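Local coordinates for protein thiol-activated cytolysin (Desulfobulbus propionicus, PDB 6NAL) that probably forms pores in cell membranes, as a bacterial toxin of the thiol-activated (cholesterol-dependent) cytolysin family, at residues M22-T27 and D155-M160; F59-P64 and D82-K87; E51-E56 and T353-E358. One frame throughout, in Å; residues are numbered along the deposited sequence.

Contact 1 (M22-T27 and D155-M160); sequences MVFNGT and DENELM
T27 sets its hydroxyl between the side chains of D155 and N157. T27 and D155 approach from opposite directions. T27 OG1 donates to D155 OD2 at 2.5 Å, on the syn side of the carboxylate but 29° out of its plane. N157 crosses T27 at a slant. N157 ND2 donates to T27 OG1 at 3.2 Å, close to the amide plane and fairly straight at 163°. The hydroxyl is held twice, as donor and acceptor.

D155 is the N-cap of helix 156-163, and its OD1 accepts from E158 N at 3.2 Å and, weakly, from N157 N. In the sequence the helix falls between strands 147-152 and 187-202, a region that in related cytolysins probably refolds into a membrane-inserting hairpin.

Further along, F24 CG lies anti to the backbone N, which brings the far edge of the ring up to N157 and M160. F24 CZ presents the ring edge to N157 O at 4.0 Å, and the ring stands 79° from the N157 amide plane. M160, a selenomethionine bent at chi3, brings CE to 4.0 Å from F24 CE1, oblique to the ring. The F24 ring meets F59 edge-to-face, and T27 N hydrogen-bonds to T353 OG1.

Contact 2 (F59-P64 and D82-K87); sequences FDIAVP and DLLDGK
F59 swings its ring away from its backbone N (chi1 -173°), and this carries CE2 and CZ over to L84. The ring comes edge-on. L84 O lies near the ring plane, 3.7 Å from F59 CE2. L84 CB is 4.1 Å from the same CE2.

I61 uses both of its branches. Its CG1 branch stays beside the backbone N (chi1 -45°), and its tip CD1 approaches L84 CD2 to 3.8 Å at a slant. Its CG2 branch meets L83 CD2 at 4.2 Å, where the two side chains cross at about a right angle. One isoleucine thus touches both leucines, each through a different methyl.

P64 closes the other end of the contact. P64 CG lies 3.4 Å from G86 O, a packing of the proline ring against a backbone carbonyl. G86 is the C-prime residue of a Schellman motif that ends the short, weakly bonded helix 81-84. The motif has K87 N bonded to D82 O at 2.9 Å and G86 N to L83 O at 3.1 Å. G86 has positive phi, a shape that favours glycine.

The contact is buried and largely apolar. It joins segment 59-64 to the end of helix 81-84. Strand 332-340 lies alongside, with Y336 touching both I61 and L83, and is joined to segment 59-64 by backbone hydrogen bonds of I61 with Y336 and V63 with L334. Helix 156-163 packs on F59 through M160 and L161, and L83 also touches L233 of strand 232-250.

Contact 3 (E51-E56 and T353-E358); sequences EKCSYE and TEYVAE
Y355 lays its ring across C53 of the neighbouring strand. Its CB leads to a CG placed between the backbone N and the carbonyl carbon (chi1 60°), which carries the ring over the pair partner. Y355 CD1 passes C53 O at 3.8 Å. Y355 CE1 turns the ring edge to Y55 CB at 3.9 Å. Y355 CZ lies 3.7 Å from C53 CB, which sits over one ring face, offset toward the rim, in a CH-pi contact. The tip, Y355 OH, is 3.9 Å from C53 CB. A bound imidazole, probably from the crystallisation liquor, lies about 3 Å from the Y355 side chain. C53 SG stands oblique to the ring and also touches A357 CB at 4.1 Å.

The two strands are antiparallel, and the N-to-C directions of the two short segments make 144°. E51 with A357, C53 with Y355 and Y55 with T353 are hydrogen-bonded pairs, each with two backbone bonds. C53 N to Y355 O spans 2.9 Å. K52 and S54 pair with V356 and E354 without such bonds, on the other face. There S54 CB packs on E354 CG. The K52 NZ to E354 OE1 salt bridge is weak and less certain. E354 OE1 also accepts from I29 N.

Both strands belong to the elongated sheet that in cytolysins leads toward the C-terminal domain. Helix 156-163 packs on the Y55 and T353 side through L161, and its E158 touches Y355. C53 to E56 pair in parallel with a strand of the second subunit, which continues the sheet.

Overall arrangement
Contact 2 is the buried one, while contacts 1 and 3 are partly buried. Contact 2 packs apolar groups against a helix end, contact 1 relies on a hydroxyl held at a helix start, and contact 3 rests on strand-to-strand backbone bonding. Strand 44-59 connects contacts 3 and 2, whose centres are about 22 Å apart. Contact 1 lies between, about 11 Å from contact 2 and 12 Å from contact 3, centre to centre. Its helix 156-163 also packs on F59, T353 and Y355 of the other two. L84 of contact 2 packs its CD1 on the backbone of V23 and F24, and T27 O probably hydrogen-bonds to E354 N. Contact 3 alone touches the second subunit.

Contact 1 (M22-T27 and D155-M160)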
HETATM    1  N   MSE A  22     -32.448 -21.238   3.487  1.00 60.39           N
HETATM    2  CA  MSE A  22     -31.197 -21.403   4.235  1.00 54.80           C
HETATM    3  C   MSE A  22     -30.256 -20.240   3.825  1.00 49.25           C
HETATM    4  O   MSE A  22     -30.247 -19.787   2.669  1.00 49.89           O
HETATM    5  CB  MSE A  22     -30.554 -22.753   3.983  1.00 51.79           C
HETATM    6  CG  MSE A  22     -31.436 -23.964   4.263  1.00 55.45           C
HETATM    7 SE   MSE A  22     -30.341 -25.570   3.832  0.62 52.88          SE
HETATM    8  CE  MSE A  22     -30.531 -25.905   2.102  1.00 50.61           C
ATOM      9  N   VAL A  23     -29.501 -19.731   4.797  1.00 55.25           N
ATOM     10  CA  VAL A  23     -28.592 -18.601   4.587  1.00 44.12           C
ATOM     11  C   VAL A  23     -27.288 -18.859   5.327  1.00 47.70           C
ATOM     12  O   VAL A  23     -27.298 -19.166   6.524  1.00 43.56           O
ATOM     13  CB  VAL A  23     -29.198 -17.274   5.079  1.00 48.47           C
ATOM     14  CG1 VAL A  23     -29.525 -17.405   6.526  1.00 55.41           C
ATOM     15  CG2 VAL A  23     -28.194 -16.101   4.874  1.00 49.33           C
ATOM     16  N   PHE A  24     -26.161 -18.733   4.621  1.00 45.05           N
ATOM     17  CA  PHE A  24     -24.868 -18.808   5.283  1.00 47.38           C
ATOM     18  C   PHE A  24     -24.784 -17.656   6.268  1.00 46.20           C
ATOM     19  O   PHE A  24     -25.201 -16.530   5.958  1.00 39.05           O
ATOM     20  CB  PHE A  24     -23.713 -18.729   4.265  1.00 41.49           C
ATOM     21  CG  PHE A  24     -22.380 -18.962   4.869  1.00 41.24           C
ATOM     22  CD1 PHE A  24     -21.909 -20.248   5.094  1.00 41.70           C
ATOM     23  CD2 PHE A  24     -21.583 -17.875   5.249  1.00 36.79           C
ATOM     24  CE1 PHE A  24     -20.641 -20.454   5.682  1.00 50.52           C
ATOM     25  CE2 PHE A  24     -20.317 -18.076   5.841  1.00 39.04           C
ATOM     26  CZ  PHE A  24     -19.845 -19.348   6.056  1.00 48.42           C
ATOM     27  N   ASN A  25     -24.229 -17.912   7.446  1.00 39.73           N
ATOM     28  CA  ASN A  25     -23.933 -16.799   8.328  1.00 57.62           C
ATOM     29  C   ASN A  25     -22.452 -16.711   8.652  1.00 53.95           C
ATOM     30  O   ASN A  25     -21.889 -17.609   9.295  1.00 51.85           O
ATOM     31  CB  ASN A  25     -24.701 -16.852   9.626  1.00 57.47           C
ATOM     32  CG  ASN A  25     -24.360 -15.668  10.505  1.00 62.46           C
ATOM     33  OD1 ASN A  25     -24.455 -14.474  10.097  1.00 67.45           O
ATOM     34  ND2 ASN A  25     -23.881 -15.987  11.705  1.00 58.47           N
ATOM     35  N   GLY A  26     -21.836 -15.606   8.233  1.00 50.21           N
ATOM     36  CA  GLY A  26     -20.429 -15.412   8.440  1.00 43.68           C
ATOM     37  C   GLY A  26     -20.187 -14.514   9.626  1.00 46.01           C
ATOM     38  O   GLY A  26     -21.103 -13.981  10.238  1.00 44.75           O
ATOM     39  N   THR A  27     -18.912 -14.407   9.962  1.00 42.29           N
ATOM     40  CA  THR A  27     -18.457 -13.438  10.929  1.00 41.44           C
ATOM     41  C   THR A  27     -18.823 -12.023  10.507  1.00 41.22           C
ATOM     42  O   THR A  27     -18.739 -11.641   9.337  1.00 43.05           O
ATOM     43  CB  THR A  27     -16.946 -13.569  11.067  1.00 50.13           C
ATOM     44  OG1 THR A  27     -16.627 -14.959  11.189  1.00 51.00           O
ATOM     45  CG2 THR A  27     -16.405 -12.805  12.257  1.00 51.66           C
ATOM     46  N   ASP A 155     -10.669 -17.189  10.789  1.00 42.51           N
ATOM     47  CA  ASP A 155     -11.493 -17.920  11.754  1.00 51.52           C
ATOM     48  C   ASP A 155     -12.216 -19.068  11.049  1.00 48.71           C
ATOM     49  O   ASP A 155     -12.061 -19.286   9.841  1.00 44.29           O
ATOM     50  CB  ASP A 155     -12.496 -16.981  12.471  1.00 49.00           C
ATOM     51  CG  ASP A 155     -13.444 -16.251  11.500  1.00 52.80           C
ATOM     52  OD1 ASP A 155     -13.338 -16.515  10.262  1.00 54.53           O
ATOM     53  OD2 ASP A 155     -14.263 -15.404  11.975  1.00 49.87           O
ATOM     54  N   GLU A 156     -13.028 -19.798  11.824  1.00 53.62           N
ATOM     55  CA  GLU A 156     -13.670 -20.996  11.297  1.00 61.24           C
ATOM     56  C   GLU A 156     -14.546 -20.674  10.095  1.00 49.57           C
ATOM     57  O   GLU A 156     -14.757 -21.540   9.240  1.00 42.13           O
ATOM     58  CB  GLU A 156     -14.495 -21.688  12.385  1.00 56.76           C
ATOM     59  CG  GLU A 156     -13.681 -22.331  13.518  1.00 60.48           C
ATOM     60  CD  GLU A 156     -13.511 -21.391  14.738  1.00 81.60           C
ATOM     61  OE1 GLU A 156     -13.763 -20.149  14.588  1.00 77.02           O
ATOM     62  OE2 GLU A 156     -13.105 -21.889  15.833  1.00 74.27           O
ATOM     63  N   ASN A 157     -15.047 -19.436   9.987  1.00 45.67           N
ATOM     64  CA  ASN A 157     -16.013 -19.166   8.925  1.00 46.11           C
ATOM     65  C   ASN A 157     -15.328 -18.863   7.611  1.00 41.49           C
ATOM     66  O   ASN A 157     -15.880 -19.144   6.544  1.00 35.44           O
ATOM     67  CB  ASN A 157     -16.940 -18.008   9.285  1.00 43.36           C
ATOM     68  CG  ASN A 157     -18.070 -18.438  10.221  1.00 55.70           C
ATOM     69  OD1 ASN A 157     -18.777 -19.442   9.990  1.00 51.97           O
ATOM     70  ND2 ASN A 157     -18.229 -17.685  11.293  1.00 41.73           N
ATOM     71  N   GLU A 158     -14.155 -18.250   7.665  1.00 41.83           N
ATOM     72  CA  GLU A 158     -13.407 -18.065   6.442  1.00 45.32           C
ATOM     73  C   GLU A 158     -12.972 -19.419   5.936  1.00 43.57           C
ATOM     74  O   GLU A 158     -12.980 -19.655   4.732  1.00 37.13           O
ATOM     75  CB  GLU A 158     -12.185 -17.151   6.642  1.00 40.77           C
ATOM     76  CG  GLU A 158     -11.726 -16.483   5.296  1.00 44.84           C
ATOM     77  CD  GLU A 158     -10.295 -15.911   5.277  1.00 43.97           C
ATOM     78  OE1 GLU A 158      -9.704 -15.686   6.364  1.00 38.89           O
ATOM     79  OE2 GLU A 158      -9.747 -15.691   4.153  1.00 44.38           O
ATOM     80  N   LEU A 159     -12.625 -20.322   6.862  1.00 41.55           N
ATOM     81  CA  LEU A 159     -12.231 -21.677   6.513  1.00 42.54           C
ATOM     82  C   LEU A 159     -13.351 -22.382   5.787  1.00 39.82           C
ATOM     83  O   LEU A 159     -13.162 -22.882   4.677  1.00 47.08           O
ATOM     84  CB  LEU A 159     -11.852 -22.468   7.769  1.00 45.58           C
ATOM     85  CG  LEU A 159     -10.863 -23.614   7.547  1.00 52.32           C
ATOM     86  CD1 LEU A 159      -9.990 -23.973   8.714  1.00 45.77           C
ATOM     87  CD2 LEU A 159     -11.656 -24.870   7.169  1.00 60.23           C
HETATM   88  N   MSE A 160     -14.530 -22.415   6.377  1.00 45.90           N
HETATM   89  CA  MSE A 160     -15.618 -23.178   5.782  1.00 43.36           C
HETATM   90  C   MSE A 160     -15.921 -22.632   4.420  1.00 41.43           C
HETATM   91  O   MSE A 160     -16.123 -23.362   3.491  1.00 39.51           O
HETATM   92  CB  MSE A 160     -16.860 -23.147   6.638  1.00 53.40           C
HETATM   93  CG  MSE A 160     -16.852 -24.191   7.761  1.00 69.76           C
HETATM   94 SE   MSE A 160     -18.102 -23.623   9.179  0.71 92.23          SE
HETATM   95  CE  MSE A 160     -19.697 -23.417   8.120  1.00 64.16           C
TER

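Contact 2 (F59-P64 and D82-K87)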
ATOM      1  N   PHE A  59     -20.947 -21.441  -1.405  1.00 45.17           N
ATOM      2  CA  PHE A  59     -20.622 -22.317  -0.282  1.00 40.61           C
ATOM      3  C   PHE A  59     -20.809 -23.764  -0.720  1.00 42.76           C
ATOM      4  O   PHE A  59     -21.932 -24.189  -1.059  1.00 42.57           O
ATOM      5  CB  PHE A  59     -21.489 -21.996   0.934  1.00 39.47           C
ATOM      6  CG  PHE A  59     -21.107 -22.743   2.191  1.00 44.81           C
ATOM      7  CD1 PHE A  59     -19.779 -22.952   2.539  1.00 42.37           C
ATOM      8  CD2 PHE A  59     -22.099 -23.230   3.041  1.00 48.71           C
ATOM      9  CE1 PHE A  59     -19.435 -23.649   3.718  1.00 46.18           C
ATOM     10  CE2 PHE A  59     -21.777 -23.916   4.217  1.00 44.25           C
ATOM     11  CZ  PHE A  59     -20.442 -24.119   4.563  1.00 57.12           C
ATOM     12  N   ASP A  60     -19.706 -24.505  -0.698  1.00 45.61           N
ATOM     13  CA  ASP A  60     -19.691 -25.950  -0.944  1.00 49.28           C
ATOM     14  C   ASP A  60     -20.042 -26.722   0.326  1.00 44.19           C
ATOM     15  O   ASP A  60     -19.462 -26.482   1.397  1.00 49.62           O
ATOM     16  CB  ASP A  60     -18.301 -26.400  -1.402  1.00 44.56           C
ATOM     17  CG  ASP A  60     -18.252 -26.781  -2.852  1.00 63.50           C
ATOM     18  OD1 ASP A  60     -19.329 -26.799  -3.491  1.00 68.14           O
ATOM     19  OD2 ASP A  60     -17.124 -27.063  -3.347  1.00 73.62           O
ATOM     20  N   ILE A  61     -20.978 -27.660   0.216  1.00 47.09           N
ATOM     21  CA  ILE A  61     -21.475 -28.377   1.388  1.00 36.43           C
ATOM     22  C   ILE A  61     -20.721 -29.695   1.493  1.00 36.41           C
ATOM     23  O   ILE A  61     -20.881 -30.570   0.640  1.00 37.90           O
ATOM     24  CB  ILE A  61     -22.982 -28.623   1.314  1.00 40.30           C
ATOM     25  CG1 ILE A  61     -23.757 -27.383   0.870  1.00 50.95           C
ATOM     26  CG2 ILE A  61     -23.454 -29.148   2.632  1.00 43.38           C
ATOM     27  CD1 ILE A  61     -23.730 -26.283   1.817  1.00 43.30           C
ATOM     28  N   ALA A  62     -19.885 -29.833   2.519  1.00 33.71           N
ATOM     29  CA  ALA A  62     -19.215 -31.089   2.807  1.00 36.39           C
ATOM     30  C   ALA A  62     -20.189 -32.124   3.357  1.00 39.65           C
ATOM     31  O   ALA A  62     -21.153 -31.808   4.055  1.00 39.19           O
ATOM     32  CB  ALA A  62     -18.096 -30.898   3.822  1.00 41.60           C
ATOM     33  N   VAL A  63     -19.925 -33.379   3.027  1.00 35.76           N
ATOM     34  CA  VAL A  63     -20.582 -34.487   3.705  1.00 33.68           C
ATOM     35  C   VAL A  63     -20.007 -34.622   5.106  1.00 32.25           C
ATOM     36  O   VAL A  63     -18.849 -35.003   5.254  1.00 37.57           O
ATOM     37  CB  VAL A  63     -20.374 -35.810   2.959  1.00 35.85           C
ATOM     38  CG1 VAL A  63     -20.861 -36.975   3.819  1.00 32.16           C
ATOM     39  CG2 VAL A  63     -21.093 -35.864   1.636  1.00 36.74           C
ATOM     40  N   PRO A  64     -20.762 -34.390   6.157  1.00 37.63           N
ATOM     41  CA  PRO A  64     -20.180 -34.559   7.491  1.00 38.25           C
ATOM     42  C   PRO A  64     -19.889 -36.019   7.804  1.00 44.78           C
ATOM     43  O   PRO A  64     -20.629 -36.927   7.416  1.00 49.37           O
ATOM     44  CB  PRO A  64     -21.242 -33.978   8.437  1.00 47.39           C
ATOM     45  CG  PRO A  64     -22.201 -33.225   7.561  1.00 40.68           C
ATOM     46  CD  PRO A  64     -22.143 -33.896   6.191  1.00 37.61           C
ATOM     47  N   ASP A  82     -29.289 -25.541   9.985  1.00 47.22           N
ATOM     48  CA  ASP A  82     -28.351 -26.485  10.592  1.00 48.12           C
ATOM     49  C   ASP A  82     -27.723 -27.452   9.568  1.00 52.89           C
ATOM     50  O   ASP A  82     -26.664 -28.035   9.848  1.00 45.96           O
ATOM     51  CB  ASP A  82     -29.085 -27.161  11.752  1.00 54.25           C
ATOM     52  CG  ASP A  82     -29.579 -26.110  12.822  1.00 71.44           C
ATOM     53  OD1 ASP A  82     -30.630 -25.454  12.613  1.00 72.32           O
ATOM     54  OD2 ASP A  82     -28.906 -25.910  13.858  1.00 68.02           O
ATOM     55  N   LEU A  83     -28.272 -27.552   8.353  1.00 37.86           N
ATOM     56  CA  LEU A  83     -27.551 -28.209   7.272  1.00 45.26           C
ATOM     57  C   LEU A  83     -26.221 -27.483   6.950  1.00 45.84           C
ATOM     58  O   LEU A  83     -25.167 -28.126   6.808  1.00 42.27           O
ATOM     59  CB  LEU A  83     -28.503 -28.303   6.071  1.00 41.92           C
ATOM     60  CG  LEU A  83     -27.992 -28.976   4.806  1.00 46.32           C
ATOM     61  CD1 LEU A  83     -29.137 -29.603   4.069  1.00 45.73           C
ATOM     62  CD2 LEU A  83     -27.286 -27.993   3.898  1.00 43.03           C
ATOM     63  N   LEU A  84     -26.224 -26.149   6.897  1.00 42.84           N
ATOM     64  CA  LEU A  84     -24.981 -25.429   6.577  1.00 45.39           C
ATOM     65  C   LEU A  84     -23.925 -25.628   7.655  1.00 48.19           C
ATOM     66  O   LEU A  84     -22.725 -25.606   7.355  1.00 47.09           O
ATOM     67  CB  LEU A  84     -25.258 -23.935   6.386  1.00 32.06           C
ATOM     68  CG  LEU A  84     -26.376 -23.645   5.379  1.00 44.53           C
ATOM     69  CD1 LEU A  84     -26.572 -22.158   5.177  1.00 47.27           C
ATOM     70  CD2 LEU A  84     -26.175 -24.335   4.020  1.00 42.94           C
ATOM     71  N   ASP A  85     -24.348 -25.813   8.912  1.00 48.07           N
ATOM     72  CA  ASP A  85     -23.461 -26.034  10.056  1.00 46.30           C
ATOM     73  C   ASP A  85     -23.045 -27.497  10.228  1.00 49.44           C
ATOM     74  O   ASP A  85     -22.536 -27.862  11.299  1.00 48.52           O
ATOM     75  CB  ASP A  85     -24.137 -25.568  11.373  1.00 54.05           C
ATOM     76  CG  ASP A  85     -24.760 -24.138  11.279  1.00 62.80           C
ATOM     77  OD1 ASP A  85     -24.126 -23.242  10.667  1.00 71.90           O
ATOM     78  OD2 ASP A  85     -25.875 -23.905  11.831  1.00 61.36           O
ATOM     79  N   GLY A  86     -23.328 -28.362   9.253  1.00 48.25           N
ATOM     80  CA  GLY A  86     -22.889 -29.749   9.357  1.00 41.57           C
ATOM     81  C   GLY A  86     -23.791 -30.716  10.092  1.00 48.89           C
ATOM     82  O   GLY A  86     -23.316 -31.815  10.460  1.00 39.13           O
ATOM     83  N   LYS A  87     -25.070 -30.355  10.305  1.00 39.40           N
ATOM     84  CA  LYS A  87     -26.062 -31.230  10.947  1.00 47.01           C
ATOM     85  C   LYS A  87     -27.349 -31.330  10.123  1.00 38.79           C
ATOM     86  O   LYS A  87     -28.415 -30.826  10.504  1.00 44.09           O
ATOM     87  CB  LYS A  87     -26.343 -30.732  12.359  1.00 48.49           C
ATOM     88  CG  LYS A  87     -25.130 -30.870  13.257  1.00 53.83           C
ATOM     89  CD  LYS A  87     -25.362 -30.250  14.621  1.00 57.84           C
ATOM     90  CE  LYS A  87     -24.139 -30.399  15.543  1.00 68.10           C
ATOM     91  NZ  LYS A  87     -22.851 -29.781  15.038  1.00 69.28           N
TER

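Contact 3 (E51-E56 and T353-E358)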
ATOM      1  N   GLU A  51      -6.883  -4.085   7.854  1.00 45.02           N
ATOM      2  CA  GLU A  51      -7.958  -3.751   6.943  1.00 40.37           C
ATOM      3  C   GLU A  51      -9.094  -4.744   7.126  1.00 44.75           C
ATOM      4  O   GLU A  51      -8.875  -5.954   7.238  1.00 41.71           O
ATOM      5  CB  GLU A  51      -7.482  -3.786   5.513  1.00 40.51           C
ATOM      6  CG  GLU A  51      -8.304  -2.965   4.565  1.00 43.68           C
ATOM      7  CD  GLU A  51      -7.829  -3.177   3.113  1.00 62.01           C
ATOM      8  OE1 GLU A  51      -6.912  -4.026   2.867  1.00 63.67           O
ATOM      9  OE2 GLU A  51      -8.385  -2.493   2.218  1.00 59.84           O
ATOM     10  N   LYS A  52     -10.294  -4.205   7.131  1.00 43.16           N
ATOM     11  CA  LYS A  52     -11.517  -4.954   7.247  1.00 40.84           C
ATOM     12  C   LYS A  52     -11.921  -5.371   5.846  1.00 43.80           C
ATOM     13  O   LYS A  52     -12.032  -4.511   4.958  1.00 40.39           O
ATOM     14  CB  LYS A  52     -12.594  -4.095   7.902  1.00 48.08           C
ATOM     15  CG  LYS A  52     -13.894  -4.844   8.161  1.00 55.70           C
ATOM     16  CD  LYS A  52     -14.887  -4.036   9.019  1.00 56.44           C
ATOM     17  CE  LYS A  52     -16.341  -4.348   8.560  1.00 70.33           C
ATOM     18  NZ  LYS A  52     -17.364  -4.497   9.622  1.00 76.15           N
ATOM     19  N   CYS A  53     -12.129  -6.690   5.661  1.00 34.81           N
ATOM     20  CA  CYS A  53     -12.502  -7.269   4.380  1.00 36.79           C
ATOM     21  C   CYS A  53     -13.635  -8.253   4.573  1.00 35.25           C
ATOM     22  O   CYS A  53     -13.858  -8.760   5.670  1.00 41.08           O
ATOM     23  CB  CYS A  53     -11.379  -8.071   3.698  1.00 46.44           C
ATOM     24  SG  CYS A  53      -9.843  -7.256   3.616  1.00 51.08           S
ATOM     25  N   SER A  54     -14.311  -8.561   3.471  1.00 34.85           N
ATOM     26  CA  SER A  54     -15.259  -9.650   3.402  1.00 34.82           C
ATOM     27  C   SER A  54     -14.961 -10.499   2.166  1.00 42.52           C
ATOM     28  O   SER A  54     -14.396 -10.042   1.175  1.00 40.37           O
ATOM     29  CB  SER A  54     -16.680  -9.126   3.418  1.00 32.33           C
ATOM     30  OG  SER A  54     -17.135  -8.753   2.154  1.00 46.05           O
ATOM     31  N   TYR A  55     -15.234 -11.773   2.286  1.00 34.32           N
ATOM     32  CA  TYR A  55     -14.985 -12.720   1.225  1.00 33.12           C
ATOM     33  C   TYR A  55     -16.340 -13.299   0.874  1.00 33.38           C
ATOM     34  O   TYR A  55     -17.098 -13.663   1.770  1.00 30.92           O
ATOM     35  CB  TYR A  55     -14.018 -13.811   1.654  1.00 33.58           C
ATOM     36  CG  TYR A  55     -13.750 -14.792   0.535  1.00 30.96           C
ATOM     37  CD1 TYR A  55     -12.913 -14.464  -0.525  1.00 35.45           C
ATOM     38  CD2 TYR A  55     -14.345 -16.033   0.535  1.00 29.74           C
ATOM     39  CE1 TYR A  55     -12.677 -15.340  -1.565  1.00 34.78           C
ATOM     40  CE2 TYR A  55     -14.121 -16.966  -0.532  1.00 38.45           C
ATOM     41  CZ  TYR A  55     -13.294 -16.602  -1.562  1.00 40.73           C
ATOM     42  OH  TYR A  55     -13.033 -17.443  -2.594  1.00 40.81           O
ATOM     43  N   GLU A  56     -16.618 -13.402  -0.415  1.00 34.49           N
ATOM     44  CA  GLU A  56     -17.887 -13.833  -0.962  1.00 37.23           C
ATOM     45  C   GLU A  56     -17.582 -14.985  -1.892  1.00 35.22           C
ATOM     46  O   GLU A  56     -16.731 -14.822  -2.780  1.00 30.48           O
ATOM     47  CB  GLU A  56     -18.491 -12.709  -1.758  1.00 42.01           C
ATOM     48  CG  GLU A  56     -19.945 -12.691  -1.959  1.00 54.89           C
ATOM     49  CD  GLU A  56     -20.517 -11.272  -1.807  1.00 77.03           C
ATOM     50  OE1 GLU A  56     -21.631 -11.059  -2.340  1.00 77.14           O
ATOM     51  OE2 GLU A  56     -19.899 -10.388  -1.131  1.00 74.67           O
ATOM     52  N   THR A 353     -18.424 -13.593   4.547  1.00 32.66           N
ATOM     53  CA  THR A 353     -17.859 -13.557   5.892  1.00 34.16           C
ATOM     54  C   THR A 353     -16.797 -12.450   5.929  1.00 38.88           C
ATOM     55  O   THR A 353     -16.087 -12.241   4.950  1.00 34.65           O
ATOM     56  CB  THR A 353     -17.275 -14.926   6.257  1.00 36.65           C
ATOM     57  OG1 THR A 353     -16.863 -14.937   7.638  1.00 41.50           O
ATOM     58  CG2 THR A 353     -16.094 -15.235   5.334  1.00 30.64           C
ATOM     59  N   GLU A 354     -16.709 -11.738   7.046  1.00 33.48           N
ATOM     60  CA  GLU A 354     -15.768 -10.648   7.199  1.00 41.56           C
ATOM     61  C   GLU A 354     -14.578 -11.114   8.016  1.00 40.93           C
ATOM     62  O   GLU A 354     -14.651 -12.079   8.774  1.00 39.49           O
ATOM     63  CB  GLU A 354     -16.424  -9.437   7.850  1.00 35.95           C
ATOM     64  CG  GLU A 354     -17.638  -8.965   7.062  1.00 47.24           C
ATOM     65  CD  GLU A 354     -18.431  -7.860   7.745  1.00 58.08           C
ATOM     66  OE1 GLU A 354     -18.235  -7.666   8.966  1.00 56.82           O
ATOM     67  OE2 GLU A 354     -19.251  -7.196   7.055  1.00 67.51           O
ATOM     68  N   TYR A 355     -13.459 -10.446   7.795  1.00 38.88           N
ATOM     69  CA  TYR A 355     -12.230 -10.765   8.484  1.00 35.20           C
ATOM     70  C   TYR A 355     -11.356  -9.520   8.500  1.00 34.16           C
ATOM     71  O   TYR A 355     -11.584  -8.560   7.759  1.00 34.12           O
ATOM     72  CB  TYR A 355     -11.522 -11.953   7.843  1.00 36.58           C
ATOM     73  CG  TYR A 355     -11.113 -11.791   6.408  1.00 39.76           C
ATOM     74  CD1 TYR A 355     -11.983 -12.071   5.377  1.00 34.67           C
ATOM     75  CD2 TYR A 355      -9.817 -11.454   6.092  1.00 41.90           C
ATOM     76  CE1 TYR A 355     -11.568 -11.971   4.036  1.00 36.74           C
ATOM     77  CE2 TYR A 355      -9.393 -11.357   4.788  1.00 37.57           C
ATOM     78  CZ  TYR A 355     -10.282 -11.605   3.760  1.00 34.70           C
ATOM     79  OH  TYR A 355      -9.855 -11.476   2.462  1.00 52.20           O
ATOM     80  N   VAL A 356     -10.356  -9.554   9.371  1.00 37.60           N
ATOM     81  CA  VAL A 356      -9.347  -8.508   9.484  1.00 36.69           C
ATOM     82  C   VAL A 356      -8.050  -8.978   8.826  1.00 35.65           C
ATOM     83  O   VAL A 356      -7.364  -9.862   9.348  1.00 45.17           O
ATOM     84  CB  VAL A 356      -9.089  -8.147  10.948  1.00 41.48           C
ATOM     85  CG1 VAL A 356      -8.095  -7.032  11.013  1.00 45.70           C
ATOM     86  CG2 VAL A 356     -10.371  -7.750  11.621  1.00 42.25           C
ATOM     87  N   ALA A 357      -7.685  -8.400   7.684  1.00 36.40           N
ATOM     88  CA  ALA A 357      -6.416  -8.749   7.042  1.00 46.18           C
ATOM     89  C   ALA A 357      -5.352  -7.867   7.677  1.00 48.58           C
ATOM     90  O   ALA A 357      -5.539  -6.644   7.748  1.00 45.93           O
ATOM     91  CB  ALA A 357      -6.436  -8.524   5.526  1.00 30.81           C
ATOM     92  N   GLU A 358      -4.253  -8.475   8.139  1.00 44.87           N
ATOM     93  CA  GLU A 358      -3.127  -7.738   8.721  1.00 51.41           C
ATOM     94  C   GLU A 358      -1.904  -7.746   7.811  1.00 41.70           C
ATOM     95  O   GLU A 358      -1.399  -8.807   7.455  1.00 48.39           O
ATOM     96  CB  GLU A 358      -2.741  -8.326  10.070  1.00 55.24           C
ATOM     97  CG  GLU A 358      -3.938  -8.496  10.958  1.00 65.28           C
ATOM     98  CD  GLU A 358      -3.587  -9.146  12.289  1.00 83.85           C
ATOM     99  OE1 GLU A 358      -4.121  -8.692  13.344  1.00 79.22           O
ATOM    100  OE2 GLU A 358      -2.702 -10.041  12.273  1.00 77.45           O
TER